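Local coordinates for protein glycoside Hydrolase (Bacteroides plebeius, PDB 5T3B) that probably hydrolyses glycosidic bonds of a polysaccharide, possibly an agarose-type one, as a glycoside hydrolase family 50 enzyme of a human gut bacterium, at residues A[59-64]-A[426-431]; A[235-240]-A[247-252]. All coordinates share one frame; numbering follows the deposited sequence.

Contact 1 (A[59-64]-A[426-431]). With EDO (1,2-ethanediol), chain P.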
loop_
_atom_site.group_PDB
_atom_site.type_symbol
_atom_site.label_atom_id
_atom_site.label_comp_id
_atom_site.label_asym_id
_atom_site.label_seq_id
_atom_site.Cartn_x
_atom_site.Cartn_y
_atom_site.Cartn_z
ATOM N N LYS A 59 16.196 -11.276 -14.607
ATOM C CA LYS A 59 17.050 -10.102 -14.707
ATOM C C LYS A 59 16.625 -9.085 -13.700
ATOM O O LYS A 59 15.427 -8.740 -13.572
ATOM C CB LYS A 59 17.056 -9.507 -16.099
ATOM C CG LYS A 59 17.973 -10.124 -17.101
ATOM C CD LYS A 59 17.999 -9.161 -18.332
ATOM C CE LYS A 59 18.979 -9.598 -19.300
ATOM N NZ LYS A 59 18.645 -8.775 -20.476
ATOM N N THR A 60 17.573 -8.561 -12.952
ATOM C CA THR A 60 17.266 -7.687 -11.810
ATOM C C THR A 60 18.213 -6.488 -11.804
ATOM O O THR A 60 19.419 -6.616 -12.084
ATOM C CB THR A 60 17.406 -8.551 -10.529
ATOM O OG1 THR A 60 16.538 -9.664 -10.623
ATOM C CG2 THR A 60 17.096 -7.873 -9.293
ATOM N N ARG A 61 17.665 -5.357 -11.386
ATOM C CA ARG A 61 18.335 -4.084 -11.262
ATOM C C ARG A 61 18.563 -3.822 -9.793
ATOM O O ARG A 61 17.592 -3.649 -9.038
ATOM C CB ARG A 61 17.498 -2.958 -11.907
ATOM C CG ARG A 61 18.183 -1.602 -11.813
ATOM C CD ARG A 61 17.502 -0.568 -12.693
ATOM N NE ARG A 61 16.141 -0.265 -12.245
ATOM C CZ ARG A 61 15.406 0.750 -12.682
ATOM N NH1 ARG A 61 15.931 1.673 -13.479
ATOM N NH2 ARG A 61 14.168 0.862 -12.260
ATOM N N ILE A 62 19.829 -3.681 -9.379
ATOM C CA ILE A 62 20.136 -3.324 -8.031
ATOM C C ILE A 62 20.918 -1.982 -7.969
ATOM O O ILE A 62 21.556 -1.568 -8.943
ATOM C CB ILE A 62 20.882 -4.433 -7.240
ATOM C CG1 ILE A 62 22.235 -4.785 -7.850
ATOM C CG2 ILE A 62 20.029 -5.673 -7.117
ATOM C CD1 ILE A 62 23.109 -5.649 -6.939
ATOM N N LEU A 63 20.900 -1.361 -6.801
ATOM C CA LEU A 63 21.409 -0.004 -6.639
ATOM C C LEU A 63 22.890 0.171 -7.029
ATOM O O LEU A 63 23.200 1.154 -7.731
ATOM C CB LEU A 63 21.115 0.509 -5.261
ATOM C CG LEU A 63 21.390 1.981 -5.031
ATOM C CD1 LEU A 63 20.540 2.897 -5.911
ATOM C CD2 LEU A 63 21.183 2.327 -3.561
ATOM N N PRO A 64 23.765 -0.773 -6.675
ATOM C CA PRO A 64 25.178 -0.624 -7.055
ATOM C C PRO A 64 25.441 -0.607 -8.545
ATOM O O PRO A 64 26.517 -0.177 -8.956
ATOM C CB PRO A 64 25.797 -1.865 -6.411
ATOM C CG PRO A 64 24.943 -2.170 -5.251
ATOM C CD PRO A 64 23.588 -1.914 -5.749
ATOM N N LEU A 426 9.521 1.606 -8.712
ATOM C CA LEU A 426 8.506 2.531 -8.173
ATOM C C LEU A 426 9.047 3.966 -8.161
ATOM O O LEU A 426 8.274 4.903 -8.396
ATOM C CB LEU A 426 8.092 2.116 -6.803
ATOM C CG LEU A 426 7.396 0.811 -6.656
ATOM C CD1 LEU A 426 7.042 0.481 -5.229
ATOM C CD2 LEU A 426 6.162 0.721 -7.576
ATOM N N LEU A 427 10.329 4.160 -7.861
ATOM C CA LEU A 427 10.917 5.499 -7.820
ATOM C C LEU A 427 10.787 6.196 -9.150
ATOM O O LEU A 427 10.750 7.419 -9.195
ATOM C CB LEU A 427 12.344 5.464 -7.301
ATOM C CG LEU A 427 12.501 5.193 -5.821
ATOM C CD1 LEU A 427 13.940 4.794 -5.492
ATOM C CD2 LEU A 427 12.019 6.323 -4.970
ATOM N N GLU A 428 10.811 5.437 -10.248
ATOM C CA GLU A 428 10.666 6.052 -11.550
ATOM C C GLU A 428 9.258 6.539 -11.860
ATOM O O GLU A 428 9.070 7.334 -12.796
ATOM C CB GLU A 428 11.118 5.086 -12.650
ATOM C CG GLU A 428 12.564 4.727 -12.590
ATOM C CD GLU A 428 13.099 4.215 -13.903
ATOM O OE1 GLU A 428 13.269 5.017 -14.857
ATOM O OE2 GLU A 428 13.353 3.026 -13.953
ATOM N N ALA A 429 8.284 6.063 -11.130
ATOM C CA ALA A 429 6.907 6.477 -11.331
ATOM C C ALA A 429 6.659 7.784 -10.588
ATOM O O ALA A 429 6.557 7.798 -9.342
ATOM C CB ALA A 429 5.919 5.403 -10.863
ATOM N N LYS A 430 6.493 8.877 -11.319
ATOM C CA LYS A 430 6.309 10.191 -10.717
ATOM C C LYS A 430 4.985 10.339 -9.991
ATOM O O LYS A 430 4.823 11.242 -9.161
ATOM C CB LYS A 430 6.416 11.256 -11.781
ATOM C CG LYS A 430 7.786 11.401 -12.401
ATOM C CD LYS A 430 7.883 12.675 -13.250
ATOM C CE LYS A 430 8.857 12.561 -14.406
ATOM N NZ LYS A 430 8.708 13.824 -15.136
ATOM N N ASN A 431 4.053 9.427 -10.292
ATOM C CA ASN A 431 2.789 9.358 -9.609
ATOM C C ASN A 431 2.748 8.411 -8.411
ATOM O O ASN A 431 1.678 8.262 -7.803
ATOM C CB ASN A 431 1.624 8.993 -10.568
ATOM C CG ASN A 431 1.854 7.715 -11.319
ATOM O OD1 ASN A 431 2.964 7.420 -11.794
ATOM N ND2 ASN A 431 0.762 7.001 -11.552
HETATM C C1 EDO P . 13.338 -5.806 -16.528
HETATM O O1 EDO P . 12.114 -5.333 -15.926
HETATM C C2 EDO P . 14.107 -6.598 -15.503
HETATM O O2 EDO P . 15.352 -6.011 -14.948
#
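R61 and E428 form a long-range salt bridge between the residues that follow strand 56-60 and the segment leading from helix 412-427 toward strand 432-437. The arginine presents the end of its guanidinium, with NH1 and NH2 both donating to the single atom E428 OE2. Each bond measures 2.9 Å, from R61 NH1 to E428 OE2 and from R61 NH2 to E428 OE2, and each is bent. The acceptor lies close to the guanidinium plane, but the carboxylate is turned 51° from it: NH1 comes from above the carboxylate plane, whereas NH2 arrives nearer that plane on the anti side. R61 CG lies opposite its backbone N (chi1 -179°); the chain stays extended through chi2 and bends at chi3 (66°), which sets the NH1/NH2 end facing E428 OE2. The bridge thereby ties the N-terminal antiparallel strands to the last stage of the (beta/alpha)8 barrel expected of family 50, where strand 432-437 pairs in parallel with strands 120-126 and 385-394. S36 OG bonds the other carboxylate oxygen, E428 OE1, while Y33 makes a cation-pi contact with R61. Farther back, a 1,2-ethanediol molecule, probably from the crystallisation liquor, makes a weak 3.1 Å hydrogen bond from its O2 to K59 O.

Contact 2 (A[235-240]-A[247-252])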
loop_
_atom_site.group_PDB
_atom_site.type_symbol
_atom_site.label_atom_id
_atom_site.label_comp_id
_atom_site.label_asym_id
_atom_site.label_seq_id
_atom_site.Cartn_x
_atom_site.Cartn_y
_atom_site.Cartn_z
ATOM N N ASP A 235 -16.577 7.025 17.348
ATOM C CA ASP A 235 -15.427 6.701 18.184
ATOM C C ASP A 235 -14.386 5.867 17.440
ATOM O O ASP A 235 -13.206 5.819 17.839
ATOM C CB ASP A 235 -15.863 5.963 19.488
ATOM C CG ASP A 235 -16.578 6.851 20.503
ATOM O OD1 ASP A 235 -16.476 8.118 20.441
ATOM O OD2 ASP A 235 -17.223 6.257 21.442
ATOM N N ALA A 236 -14.769 5.262 16.327
ATOM C CA ALA A 236 -13.763 4.482 15.536
ATOM C C ALA A 236 -12.625 5.363 15.005
ATOM O O ALA A 236 -11.490 4.878 14.823
ATOM C CB ALA A 236 -14.488 3.815 14.394
ATOM N N PHE A 237 -12.924 6.639 14.812
ATOM C CA PHE A 237 -11.983 7.602 14.383
ATOM C C PHE A 237 -11.473 8.568 15.491
ATOM O O PHE A 237 -10.722 9.467 15.224
ATOM C CB PHE A 237 -12.445 8.401 13.155
ATOM C CG PHE A 237 -12.392 7.623 11.876
ATOM C CD1 PHE A 237 -11.318 7.775 11.040
ATOM C CD2 PHE A 237 -13.343 6.715 11.522
ATOM C CE1 PHE A 237 -11.187 7.032 9.892
ATOM C CE2 PHE A 237 -13.236 5.976 10.366
ATOM C CZ PHE A 237 -12.159 6.122 9.553
ATOM N N GLY A 238 -11.881 8.310 16.722
ATOM C CA GLY A 238 -11.604 9.239 17.812
ATOM C C GLY A 238 -10.150 9.537 18.048
ATOM O O GLY A 238 -9.779 10.681 18.200
ATOM N N MET A 239 -9.317 8.507 17.974
ATOM C CA MET A 239 -7.884 8.767 18.215
ATOM C C MET A 239 -7.115 9.275 16.991
ATOM O O MET A 239 -5.968 9.689 17.082
ATOM C CB MET A 239 -7.196 7.542 18.788
ATOM C CG MET A 239 -7.032 6.413 17.837
ATOM S SD MET A 239 -6.000 5.030 18.546
ATOM C CE MET A 239 -6.843 4.647 19.940
ATOM N N PHE A 240 -7.781 9.253 15.840
ATOM C CA PHE A 240 -7.140 9.575 14.591
ATOM C C PHE A 240 -7.463 10.965 14.067
ATOM O O PHE A 240 -6.640 11.612 13.402
ATOM C CB PHE A 240 -7.438 8.553 13.524
ATOM C CG PHE A 240 -7.089 7.143 13.919
ATOM C CD1 PHE A 240 -5.762 6.797 14.237
ATOM C CD2 PHE A 240 -8.034 6.158 14.064
ATOM C CE1 PHE A 240 -5.429 5.497 14.628
ATOM C CE2 PHE A 240 -7.689 4.858 14.424
ATOM C CZ PHE A 240 -6.385 4.544 14.711
ATOM N N LEU A 247 -0.887 9.616 9.082
ATOM C CA LEU A 247 -0.655 9.823 7.666
ATOM C C LEU A 247 -1.988 9.881 6.917
ATOM O O LEU A 247 -2.185 10.691 6.020
ATOM C CB LEU A 247 0.249 8.721 7.122
ATOM C CG LEU A 247 0.635 8.706 5.695
ATOM C CD1 LEU A 247 1.408 9.980 5.362
ATOM C CD2 LEU A 247 1.490 7.497 5.409
ATOM N N GLY A 248 -2.908 8.987 7.246
ATOM C CA GLY A 248 -4.204 8.857 6.633
ATOM C C GLY A 248 -4.777 7.531 7.005
ATOM O O GLY A 248 -4.304 6.867 7.907
ATOM N N PHE A 249 -5.859 7.108 6.302
ATOM C CA PHE A 249 -6.474 5.803 6.620
ATOM C C PHE A 249 -6.875 5.055 5.369
ATOM O O PHE A 249 -7.131 5.634 4.316
ATOM C CB PHE A 249 -7.702 5.960 7.524
ATOM C CG PHE A 249 -8.929 6.557 6.840
ATOM C CD1 PHE A 249 -9.026 7.932 6.621
ATOM C CD2 PHE A 249 -9.964 5.756 6.451
ATOM C CE1 PHE A 249 -10.107 8.478 6.002
ATOM C CE2 PHE A 249 -11.052 6.305 5.844
ATOM C CZ PHE A 249 -11.117 7.664 5.578
ATOM N N PHE A 250 -6.959 3.741 5.532
ATOM C CA PHE A 250 -7.487 2.859 4.506
ATOM C C PHE A 250 -8.864 2.411 4.949
ATOM O O PHE A 250 -9.076 2.093 6.118
ATOM C CB PHE A 250 -6.616 1.614 4.329
ATOM C CG PHE A 250 -5.160 1.953 4.178
ATOM C CD1 PHE A 250 -4.654 2.443 2.974
ATOM C CD2 PHE A 250 -4.306 1.838 5.262
ATOM C CE1 PHE A 250 -3.348 2.811 2.884
ATOM C CE2 PHE A 250 -2.990 2.226 5.179
ATOM C CZ PHE A 250 -2.512 2.692 3.999
ATOM N N SER A 251 -9.822 2.337 4.027
ATOM C CA SER A 251 -11.216 2.000 4.397
ATOM C C SER A 251 -11.540 0.482 4.322
ATOM O O SER A 251 -12.597 0.070 4.768
ATOM C CB SER A 251 -12.188 2.783 3.536
ATOM O OG SER A 251 -11.984 2.511 2.186
ATOM N N ASP A 252 -10.687 -0.281 3.628
ATOM C CA ASP A 252 -10.877 -1.684 3.357
ATOM C C ASP A 252 -9.565 -2.188 2.808
ATOM O O ASP A 252 -8.592 -1.442 2.665
ATOM C CB ASP A 252 -12.068 -1.927 2.432
ATOM C CG ASP A 252 -13.378 -2.144 3.140
ATOM O OD1 ASP A 252 -13.481 -3.044 3.974
ATOM O OD2 ASP A 252 -14.419 -1.446 2.857
#
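F237 holds CG anti to its carbonyl carbon (chi1 -74°) and F249 holds CG between its backbone nitrogen and carbonyl carbon (chi1 72°), torsions that direct the edge of F237 toward the face of F249. The result is a T-shaped (edge-to-face) aromatic pair, with centroids of the F237 and F249 rings 5.0 Å apart and planes at 82°. It joins a short 3-10 turn, 235-237, to segment 247-252, extended at F249 and F250. That segment makes backbone hydrogen bonds through F249 to L331 and L333 and through F250 to P191 and F193, consistent with a strand position in the family's (beta/alpha)8 barrel wall. The F249 side chain also meets I318 and V322 of helix 300-324 and F195 of helix 195-203, consistent with an outward position between wall and helices. F193 stacks on F237, extending this buried aromatic cluster, and F195 reaches both partners. No hydrogen bond links the two segments; dispersion and the favourable meeting of ring C-H groups with pi electrons carry the contact. F237 CZ lies 3.8 Å from F249 CD2, and beside it F237 CE1 sits 3.8 Å above the plane of the F249 ring, over its centre.

How the contacts relate
Contact 2 belongs to the long chain excursion that separates the two halves of contact 1: only six residues part 235-240 from 247-252, against 361 between 59-64 and 426-431. The two sites lie on opposite sides of the chain's centre, their own centres 31 Å apart and their nearest atoms about 13 Å apart, without touching. Paired strands of the probable barrel lead from one to the other: 432-437, which follows contact 1, pairs with 120-126, then come 163-165 and 188-190, whose Q189 and following residues pair with segment 247-252. Contact 1 thus links the N-terminal strands to the chain before strand 432-437 by a salt bridge, while contact 2 packs a local loop by aromatic contact.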